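Local coordinates for acyl-[acyl-carrier-protein]--UDP-N-acetylglucosamine O-acyltransferase (Helicobacter pylori, PDB 1J2Z) that catalyses transfer of a (3R)-hydroxyacyl group from acyl carrier protein to UDP-N-acetylglucosamine, the first step of lipid A biosynthesis, at residues Ile94-Thr98 / Val119-Cys123; Ala132-Thr136 / Ile149-Ile155; Phe209-Tyr214 / Asn238-Ile244. One frame throughout, in Å; residues are numbered along the deposited sequence.

Interaction 1 of 3, residues Ile94-Thr98 / Val119-Cys123; sequences INPGT and VAHDC. With SOG (octyl 1-thio-beta-D-glucopyranoside), chain B.
H121 and D122, the two middle residues of the type II turn A120-C123, both touch segment 94-98, H121 through CB and CD2 and D122 through its carboxylate; H121 also reaches the bound octyl thioglucoside. Starting at the base of H121, CB sits 3.0 Å from P96 O. With chi1 at 65°, CG stands between the backbone N and the carbonyl carbon, which lifts the ring off the turn toward T98 and the sugar. On one flank of the ring, CD2 lies 3.8 Å from T98 CG2. On the other, ND1 makes a weak hydrogen bond of 3.1 Å to the glucoside O3, bent to 120° at the hydrogen; O3 lies at the ring edge, near its plane. CE1 is 3.3 Å from the glucoside O2, also in the ring plane. H121 probably binds the substrate, as in related enzymes.

D122 grips T98 twice. D122 OD2 accepts from T98 OG1 at 2.7 Å through its syn lone pair, and D122 OD1 accepts from T98 N at 2.9 Å on the syn side, 28° out of the carboxylate plane. D122 OD1 also accepts from I102 N. At the start of both segments, N95 N donates to V119 O at 3.2 Å, and I94 and V119 lie side by side pointing the same way.

The D70 and H140 side chains lie beside H121, the H140 ring edge-to-face with it. Strands 93-94 and 118-119 run parallel between 63-64 and 136-137, neighbouring rungs of one sheet of the left-handed beta-helix.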
loop_
_atom_site.group_PDB
_atom_site.type_symbol
_atom_site.label_atom_id
_atom_site.label_comp_id
_atom_site.label_asym_id
_atom_site.label_seq_id
_atom_site.Cartn_x
_atom_site.Cartn_y
_atom_site.Cartn_z
ATOM N N ILE A 94 6.148 -12.284 -3.074
ATOM C CA ILE A 94 6.744 -13.182 -2.094
ATOM C C ILE A 94 8.131 -13.628 -2.539
ATOM O O ILE A 94 8.301 -14.152 -3.638
ATOM C CB ILE A 94 5.853 -14.424 -1.898
ATOM C CG1 ILE A 94 4.441 -13.986 -1.497
ATOM C CG2 ILE A 94 6.441 -15.330 -0.823
ATOM C CD1 ILE A 94 3.464 -15.131 -1.349
ATOM N N ASN A 95 9.117 -13.422 -1.673
ATOM C CA ASN A 95 10.492 -13.791 -1.982
ATOM C C ASN A 95 10.941 -15.042 -1.244
ATOM O O ASN A 95 10.378 -15.396 -0.207
ATOM C CB ASN A 95 11.433 -12.644 -1.605
ATOM C CG ASN A 95 11.056 -11.343 -2.278
ATOM O OD1 ASN A 95 10.965 -11.270 -3.504
ATOM N ND2 ASN A 95 10.833 -10.309 -1.480
ATOM N N PRO A 96 11.955 -15.735 -1.784
ATOM C CA PRO A 96 12.495 -16.950 -1.169
ATOM C C PRO A 96 13.452 -16.528 -0.055
ATOM O O PRO A 96 13.695 -15.331 0.135
ATOM C CB PRO A 96 13.198 -17.648 -2.335
ATOM C CG PRO A 96 13.642 -16.503 -3.190
ATOM C CD PRO A 96 12.448 -15.585 -3.166
ATOM N N GLY A 97 13.992 -17.500 0.674
ATOM C CA GLY A 97 14.882 -17.187 1.781
ATOM C C GLY A 97 16.291 -16.772 1.413
ATOM O O GLY A 97 16.571 -16.483 0.256
ATOM N N THR A 98 17.168 -16.728 2.417
ATOM C CA THR A 98 18.570 -16.356 2.234
ATOM C C THR A 98 19.467 -17.303 3.031
ATOM O O THR A 98 19.002 -18.031 3.916
ATOM C CB THR A 98 18.867 -14.922 2.737
ATOM O OG1 THR A 98 18.569 -14.837 4.132
ATOM C CG2 THR A 98 18.042 -13.895 1.978
ATOM N N VAL A 119 5.438 -10.798 1.379
ATOM C CA VAL A 119 6.049 -11.710 2.337
ATOM C C VAL A 119 7.543 -11.709 2.042
ATOM O O VAL A 119 7.977 -12.179 0.994
ATOM C CB VAL A 119 5.488 -13.134 2.202
ATOM C CG1 VAL A 119 6.197 -14.071 3.189
ATOM C CG2 VAL A 119 3.998 -13.117 2.476
ATOM N N ALA A 120 8.325 -11.156 2.963
ATOM C CA ALA A 120 9.771 -11.067 2.777
ATOM C C ALA A 120 10.509 -12.392 2.942
ATOM O O ALA A 120 9.954 -13.393 3.406
ATOM C CB ALA A 120 10.360 -10.021 3.735
ATOM N N HIS A 121 11.779 -12.377 2.556
ATOM C CA HIS A 121 12.630 -13.550 2.641
ATOM C C HIS A 121 12.664 -14.152 4.040
ATOM O O HIS A 121 12.580 -13.439 5.046
ATOM C CB HIS A 121 14.061 -13.189 2.237
ATOM C CG HIS A 121 14.722 -12.217 3.165
ATOM N ND1 HIS A 121 14.661 -10.853 2.985
ATOM C CD2 HIS A 121 15.443 -12.417 4.293
ATOM C CE1 HIS A 121 15.319 -10.254 3.962
ATOM N NE2 HIS A 121 15.802 -11.180 4.770
ATOM N N ASP A 122 12.787 -15.474 4.086
ATOM C CA ASP A 122 12.892 -16.216 5.341
ATOM C C ASP A 122 11.689 -16.198 6.282
ATOM O O ASP A 122 11.821 -16.535 7.458
ATOM C CB ASP A 122 14.137 -15.750 6.096
ATOM C CG ASP A 122 15.403 -15.927 5.284
ATOM O OD1 ASP A 122 15.752 -17.083 4.960
ATOM O OD2 ASP A 122 16.051 -14.915 4.956
ATOM N N CYS A 123 10.522 -15.807 5.784
ATOM C CA CYS A 123 9.339 -15.811 6.630
ATOM C C CYS A 123 8.738 -17.210 6.643
ATOM O O CYS A 123 8.941 -18.005 5.722
ATOM C CB CYS A 123 8.293 -14.815 6.126
ATOM S SG CYS A 123 8.699 -13.068 6.451
HETATM C C1 SOG B . 13.541 -5.965 5.208
HETATM C C2 SOG B . 14.159 -7.082 4.330
HETATM C C3 SOG B . 13.689 -6.910 2.878
HETATM C C4 SOG B . 12.159 -7.000 2.861
HETATM C C5 SOG B . 11.577 -5.873 3.753
HETATM C C6 SOG B . 10.056 -5.940 3.784
HETATM C "C1'" SOG B . 14.126 -4.878 7.266
HETATM C "C2'" SOG B . 13.197 -4.883 8.465
HETATM C "C3'" SOG B . 13.780 -4.079 9.612
HETATM C "C4'" SOG B . 12.855 -4.082 10.820
HETATM C "C5'" SOG B . 13.446 -3.275 11.968
HETATM C "C6'" SOG B . 12.465 -3.166 13.116
HETATM C "C7'" SOG B . 13.037 -2.366 14.263
HETATM C "C8'" SOG B . 12.037 -2.272 15.390
HETATM S S1 SOG B . 13.952 -6.120 6.575
HETATM O O2 SOG B . 15.578 -7.020 4.390
HETATM O O3 SOG B . 14.238 -7.931 2.070
HETATM O O4 SOG B . 11.684 -6.859 1.534
HETATM O O5 SOG B . 12.089 -6.025 5.107
HETATM O O6 SOG B . 9.520 -5.256 2.668
#

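Interaction 2 of 3, residues Ala132-Thr136 / Ile149-Ile155; sequences ANGVT and IGGLTAI. With SOG (octyl 1-thio-beta-D-glucopyranoside), chain C.
A132 starts the contact by donating its N to I149 O, 3.0 Å away and almost linear at 174°. Its CB presses on the next coil, 3.1 Å from G151 N and 3.5 Å from G151 CA, the latter closer than usual for two carbons. N133 contributes its backbone: its O accepts from L152 N at 2.7 Å, with L152 CD2 alongside. N133 CG is anti to its carbonyl carbon (chi1 -74°), and the amide serves the subunit interface and not the 149-155 segment; N133 ND2 bonds to Q69 OE1 of the third subunit and is 2.8 Å from the glucoside O6. G134, phi 65°, is the third residue of a type II turn that V135 N closes onto A132 O. V135, buried, sets CG2 3.4 Å from G150 O and 3.9 Å from I149 CG2, the two side chains crossing at about a right angle. T136 ends the walk in sheet pairing: its N donates to T153 O and its O accepts from I155 N, both at 2.9 Å. The two type II turns, 132-135 and 150-153, are thus superposed corners of successive left-handed coils, each leading from the sheet of strands 130-131, 148-149 and 166-167 into that of 118-119, 136-137, 154-155 and 172-173.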
loop_
_atom_site.group_PDB
_atom_site.type_symbol
_atom_site.label_atom_id
_atom_site.label_comp_id
_atom_site.label_asym_id
_atom_site.label_seq_id
_atom_site.Cartn_x
_atom_site.Cartn_y
_atom_site.Cartn_z
ATOM N N ALA A 132 -4.751 -9.591 5.363
ATOM C CA ALA A 132 -5.538 -8.627 4.593
ATOM C C ALA A 132 -4.715 -7.726 3.679
ATOM O O ALA A 132 -3.483 -7.753 3.705
ATOM C CB ALA A 132 -6.371 -7.765 5.539
ATOM N N ASN A 133 -5.414 -6.914 2.887
ATOM C CA ASN A 133 -4.785 -5.997 1.939
ATOM C C ASN A 133 -3.564 -5.263 2.473
ATOM O O ASN A 133 -3.592 -4.706 3.573
ATOM C CB ASN A 133 -5.783 -4.929 1.447
ATOM C CG ASN A 133 -6.804 -5.474 0.455
ATOM O OD1 ASN A 133 -7.112 -4.831 -0.551
ATOM N ND2 ASN A 133 -7.341 -6.644 0.742
ATOM N N GLY A 134 -2.502 -5.267 1.673
ATOM C CA GLY A 134 -1.288 -4.549 2.013
ATOM C C GLY A 134 -0.468 -4.952 3.220
ATOM O O GLY A 134 0.418 -4.195 3.617
ATOM N N VAL A 135 -0.741 -6.108 3.817
ATOM C CA VAL A 135 0.064 -6.518 4.963
ATOM C C VAL A 135 1.499 -6.644 4.478
ATOM O O VAL A 135 1.756 -7.216 3.420
ATOM C CB VAL A 135 -0.410 -7.863 5.556
ATOM C CG1 VAL A 135 0.630 -8.404 6.530
ATOM C CG2 VAL A 135 -1.732 -7.662 6.286
ATOM N N THR A 136 2.431 -6.100 5.255
ATOM C CA THR A 136 3.837 -6.129 4.895
ATOM C C THR A 136 4.670 -6.860 5.938
ATOM O O THR A 136 4.767 -6.430 7.087
ATOM C CB THR A 136 4.387 -4.695 4.739
ATOM O OG1 THR A 136 3.630 -4.002 3.737
ATOM C CG2 THR A 136 5.849 -4.727 4.325
ATOM N N ILE A 149 -4.318 -11.128 10.253
ATOM C CA ILE A 149 -3.630 -9.852 10.322
ATOM C C ILE A 149 -4.404 -8.854 9.466
ATOM O O ILE A 149 -4.565 -9.052 8.259
ATOM C CB ILE A 149 -2.180 -9.955 9.806
ATOM C CG1 ILE A 149 -1.439 -11.075 10.547
ATOM C CG2 ILE A 149 -1.466 -8.619 10.011
ATOM C CD1 ILE A 149 0.007 -11.255 10.120
ATOM N N GLY A 150 -4.884 -7.790 10.105
ATOM C CA GLY A 150 -5.652 -6.768 9.414
ATOM C C GLY A 150 -4.884 -5.976 8.373
ATOM O O GLY A 150 -3.661 -5.851 8.439
ATOM N N GLY A 151 -5.623 -5.412 7.423
ATOM C CA GLY A 151 -5.019 -4.653 6.346
ATOM C C GLY A 151 -4.067 -3.530 6.712
ATOM O O GLY A 151 -4.216 -2.864 7.738
ATOM N N LEU A 152 -3.074 -3.339 5.850
ATOM C CA LEU A 152 -2.080 -2.282 6.001
ATOM C C LEU A 152 -1.229 -2.375 7.267
ATOM O O LEU A 152 -0.716 -1.365 7.748
ATOM C CB LEU A 152 -2.773 -0.912 5.938
ATOM C CG LEU A 152 -3.727 -0.715 4.750
ATOM C CD1 LEU A 152 -4.323 0.680 4.791
ATOM C CD2 LEU A 152 -2.980 -0.930 3.443
ATOM N N THR A 153 -1.084 -3.584 7.803
ATOM C CA THR A 153 -0.267 -3.790 8.998
ATOM C C THR A 153 1.154 -4.155 8.587
ATOM O O THR A 153 1.364 -4.892 7.621
ATOM C CB THR A 153 -0.831 -4.928 9.888
ATOM O OG1 THR A 153 -2.015 -4.474 10.551
ATOM C CG2 THR A 153 0.195 -5.365 10.935
ATOM N N ALA A 154 2.129 -3.624 9.317
ATOM C CA ALA A 154 3.529 -3.911 9.042
ATOM C C ALA A 154 4.105 -4.686 10.218
ATOM O O ALA A 154 3.932 -4.289 11.368
ATOM C CB ALA A 154 4.308 -2.612 8.845
ATOM N N ILE A 155 4.770 -5.799 9.924
ATOM C CA ILE A 155 5.389 -6.628 10.955
ATOM C C ILE A 155 6.890 -6.505 10.732
ATOM O O ILE A 155 7.374 -6.739 9.623
ATOM C CB ILE A 155 4.992 -8.116 10.819
ATOM C CG1 ILE A 155 3.469 -8.255 10.713
ATOM C CG2 ILE A 155 5.516 -8.903 12.022
ATOM C CD1 ILE A 155 2.707 -7.787 11.927
HETATM C C1 SOG C . -13.479 -7.172 3.596
HETATM C C2 SOG C . -14.192 -7.882 2.418
HETATM C C3 SOG C . -13.155 -8.278 1.357
HETATM C C4 SOG C . -12.460 -7.001 0.873
HETATM C C5 SOG C . -11.764 -6.316 2.077
HETATM C C6 SOG C . -11.079 -5.028 1.644
HETATM C "C1'" SOG C . -13.932 -6.845 5.930
HETATM C "C2'" SOG C . -14.040 -5.459 6.537
HETATM C "C3'" SOG C . -14.273 -5.533 8.034
HETATM C "C4'" SOG C . -14.387 -4.147 8.650
HETATM C "C5'" SOG C . -14.623 -4.230 10.152
HETATM C "C6'" SOG C . -14.596 -2.852 10.781
HETATM C "C7'" SOG C . -14.827 -2.918 12.272
HETATM C "C8'" SOG C . -14.794 -1.532 12.871
HETATM S S1 SOG C . -14.434 -6.774 4.591
HETATM O O2 SOG C . -14.873 -9.039 2.885
HETATM O O3 SOG C . -13.796 -8.916 0.271
HETATM O O4 SOG C . -11.501 -7.322 -0.120
HETATM O O5 SOG C . -12.762 -6.009 3.092
HETATM O O6 SOG C . -9.791 -5.312 1.134
#

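Interaction 3 of 3, residues Phe209-Tyr214 / Asn238-Ile244; sequences FIYALY and NPFVKEI
I244 of helix 239-250 fits between I210 and Y214 on helix 204-217, its CD1 meeting the tip of L213 end on. I244 CD1 and L213 CD1 are 3.6 Å apart, while I210 CG2 lies at 4.2 Å from the same I244 CD1. The other branch of I244, CG2, comes obliquely to the Y214 ring, 3.7 Å from CE2; the Y214 hydroxyl bonds to P179 O, which ties the ring to a preceding loop. L213 is a bump in its turn: its CD1 rests against the backbone of V241, 4.1 Å from V241 CA, as well as on I244.

These segments belong to the C-terminal helical domain that follows the beta-helix of LpxA. Their axes approach to 10.7 Å and cross at -44°, with contacts at I210-F240, L213-V241 and Y214-I244.

At the start of helix 239-250 the shapes are flat. F209, with CG anti to the backbone N (chi1 177°), projects across to N238, whose ND2 lies over one ring face, 3.0 Å from F209 CZ, the amide and ring planes only 19° apart. V241 CG2 meets the ring at its edge, in plane, 3.4 Å from F209 CZ. N238 is held in this pose as the N-cap, its OD1 accepting from V241 N at 3.0 Å. Beside them, I210 CD1 touches the F240 ring at CD2, the two side chains crossing at about a right angle.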
loop_
_atom_site.group_PDB
_atom_site.type_symbol
_atom_site.label_atom_id
_atom_site.label_comp_id
_atom_site.label_asym_id
_atom_site.label_seq_id
_atom_site.Cartn_x
_atom_site.Cartn_y
_atom_site.Cartn_z
ATOM N N PHE A 209 -8.728 -21.436 31.746
ATOM C CA PHE A 209 -7.374 -21.686 32.209
ATOM C C PHE A 209 -6.390 -20.714 31.566
ATOM O O PHE A 209 -5.527 -20.154 32.242
ATOM C CB PHE A 209 -6.979 -23.132 31.894
ATOM C CG PHE A 209 -5.567 -23.474 32.275
ATOM C CD1 PHE A 209 -4.511 -23.184 31.418
ATOM C CD2 PHE A 209 -5.292 -24.069 33.501
ATOM C CE1 PHE A 209 -3.200 -23.482 31.776
ATOM C CE2 PHE A 209 -3.984 -24.372 33.869
ATOM C CZ PHE A 209 -2.937 -24.077 33.005
ATOM N N ILE A 210 -6.530 -20.510 30.260
ATOM C CA ILE A 210 -5.645 -19.603 29.537
ATOM C C ILE A 210 -5.753 -18.172 30.056
ATOM O O ILE A 210 -4.737 -17.517 30.285
ATOM C CB ILE A 210 -5.939 -19.648 28.020
ATOM C CG1 ILE A 210 -5.622 -21.050 27.493
ATOM C CG2 ILE A 210 -5.098 -18.599 27.282
ATOM C CD1 ILE A 210 -5.998 -21.276 26.045
ATOM N N TYR A 211 -6.975 -17.683 30.246
ATOM C CA TYR A 211 -7.158 -16.327 30.762
ATOM C C TYR A 211 -6.379 -16.193 32.063
ATOM O O TYR A 211 -5.597 -15.259 32.246
ATOM C CB TYR A 211 -8.633 -16.034 31.060
ATOM C CG TYR A 211 -9.465 -15.562 29.889
ATOM C CD1 TYR A 211 -10.353 -16.425 29.248
ATOM C CD2 TYR A 211 -9.422 -14.233 29.469
ATOM C CE1 TYR A 211 -11.187 -15.976 28.224
ATOM C CE2 TYR A 211 -10.250 -13.772 28.442
ATOM C CZ TYR A 211 -11.132 -14.649 27.828
ATOM O OH TYR A 211 -11.975 -14.202 26.837
ATOM N N ALA A 212 -6.615 -17.138 32.967
ATOM C CA ALA A 212 -5.951 -17.153 34.261
ATOM C C ALA A 212 -4.442 -17.165 34.081
ATOM O O ALA A 212 -3.726 -16.389 34.712
ATOM C CB ALA A 212 -6.394 -18.380 35.060
ATOM N N LEU A 213 -3.968 -18.049 33.209
ATOM C CA LEU A 213 -2.541 -18.183 32.935
ATOM C C LEU A 213 -1.921 -16.838 32.559
ATOM O O LEU A 213 -0.925 -16.413 33.142
ATOM C CB LEU A 213 -2.316 -19.171 31.786
ATOM C CG LEU A 213 -0.993 -19.946 31.726
ATOM C CD1 LEU A 213 -0.752 -20.385 30.291
ATOM C CD2 LEU A 213 0.171 -19.107 32.215
ATOM N N TYR A 214 -2.511 -16.173 31.572
ATOM C CA TYR A 214 -1.990 -14.890 31.124
ATOM C C TYR A 214 -2.074 -13.814 32.196
ATOM O O TYR A 214 -1.192 -12.957 32.293
ATOM C CB TYR A 214 -2.719 -14.439 29.856
ATOM C CG TYR A 214 -2.148 -15.034 28.583
ATOM C CD1 TYR A 214 -2.968 -15.685 27.662
ATOM C CD2 TYR A 214 -0.789 -14.919 28.286
ATOM C CE1 TYR A 214 -2.450 -16.202 26.477
ATOM C CE2 TYR A 214 -0.260 -15.432 27.104
ATOM C CZ TYR A 214 -1.094 -16.070 26.205
ATOM O OH TYR A 214 -0.573 -16.569 25.032
ATOM N N ASN A 238 0.733 -29.818 31.141
ATOM C CA ASN A 238 -0.358 -28.974 30.681
ATOM C C ASN A 238 0.095 -28.427 29.339
ATOM O O ASN A 238 0.962 -27.557 29.275
ATOM C CB ASN A 238 -0.614 -27.826 31.657
ATOM C CG ASN A 238 -1.804 -26.981 31.253
ATOM O OD1 ASN A 238 -1.807 -26.359 30.190
ATOM N ND2 ASN A 238 -2.827 -26.958 32.098
ATOM N N PRO A 239 -0.497 -28.930 28.248
ATOM C CA PRO A 239 -0.156 -28.510 26.888
ATOM C C PRO A 239 -0.169 -27.004 26.669
ATOM O O PRO A 239 0.732 -26.462 26.039
ATOM C CB PRO A 239 -1.200 -29.230 26.039
ATOM C CG PRO A 239 -2.392 -29.250 26.946
ATOM C CD PRO A 239 -1.777 -29.659 28.260
ATOM N N PHE A 240 -1.186 -26.332 27.193
ATOM C CA PHE A 240 -1.302 -24.890 27.023
ATOM C C PHE A 240 -0.162 -24.125 27.683
ATOM O O PHE A 240 0.374 -23.181 27.104
ATOM C CB PHE A 240 -2.653 -24.417 27.554
ATOM C CG PHE A 240 -3.811 -25.172 26.971
ATOM C CD1 PHE A 240 -4.410 -26.211 27.680
ATOM C CD2 PHE A 240 -4.269 -24.884 25.689
ATOM C CE1 PHE A 240 -5.446 -26.954 27.122
ATOM C CE2 PHE A 240 -5.307 -25.623 25.120
ATOM C CZ PHE A 240 -5.895 -26.660 25.839
ATOM N N VAL A 241 0.212 -24.533 28.889
ATOM C CA VAL A 241 1.310 -23.881 29.589
ATOM C C VAL A 241 2.587 -24.083 28.779
ATOM O O VAL A 241 3.374 -23.149 28.592
ATOM C CB VAL A 241 1.501 -24.476 31.001
ATOM C CG1 VAL A 241 2.798 -23.968 31.624
ATOM C CG2 VAL A 241 0.317 -24.101 31.875
ATOM N N LYS A 242 2.783 -25.307 28.293
ATOM C CA LYS A 242 3.968 -25.632 27.505
ATOM C C LYS A 242 4.030 -24.792 26.234
ATOM O O LYS A 242 5.065 -24.208 25.906
ATOM C CB LYS A 242 3.964 -27.118 27.118
ATOM C CG LYS A 242 4.025 -28.080 28.295
ATOM C CD LYS A 242 4.115 -29.527 27.817
ATOM C CE LYS A 242 4.226 -30.493 28.990
ATOM N NZ LYS A 242 4.334 -31.914 28.548
ATOM N N GLU A 243 2.913 -24.741 25.523
ATOM C CA GLU A 243 2.821 -23.995 24.276
ATOM C C GLU A 243 3.077 -22.504 24.471
ATOM O O GLU A 243 3.834 -21.889 23.724
ATOM C CB GLU A 243 1.433 -24.194 23.673
ATOM C CG GLU A 243 1.253 -23.593 22.302
ATOM C CD GLU A 243 -0.117 -23.889 21.730
ATOM O OE1 GLU A 243 -0.350 -23.551 20.548
ATOM O OE2 GLU A 243 -0.960 -24.455 22.463
ATOM N N ILE A 244 2.443 -21.934 25.489
ATOM C CA ILE A 244 2.568 -20.512 25.778
ATOM C C ILE A 244 3.895 -20.104 26.413
ATOM O O ILE A 244 4.560 -19.184 25.938
ATOM C CB ILE A 244 1.406 -20.055 26.683
ATOM C CG1 ILE A 244 0.088 -20.213 25.923
ATOM C CG2 ILE A 244 1.610 -18.616 27.129
ATOM C CD1 ILE A 244 -1.147 -19.918 26.733
#

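Interactions 1 and 2 are corners of the same left-handed coil stack, with centres 16 Å apart and nearest atoms about 6 Å apart. Strands 118-119 and 136-137 are neighbours in one sheet and join them: V119 packs on L137, and A120 pairs with L137 through the backbone. Both contacts border glucoside sites. Interaction 1 contributes A120 and H121 to the pocket of one molecule, and N133 of interaction 2 approaches another together with Q69 of the third subunit. T136 lies about 4 Å from another bound glucoside and packs on N133 of the second subunit, consistent with pockets between subunits. Interaction 3 stands apart in the helical domain, its centre 31 Å from interaction 1 and 28 Å from interaction 2.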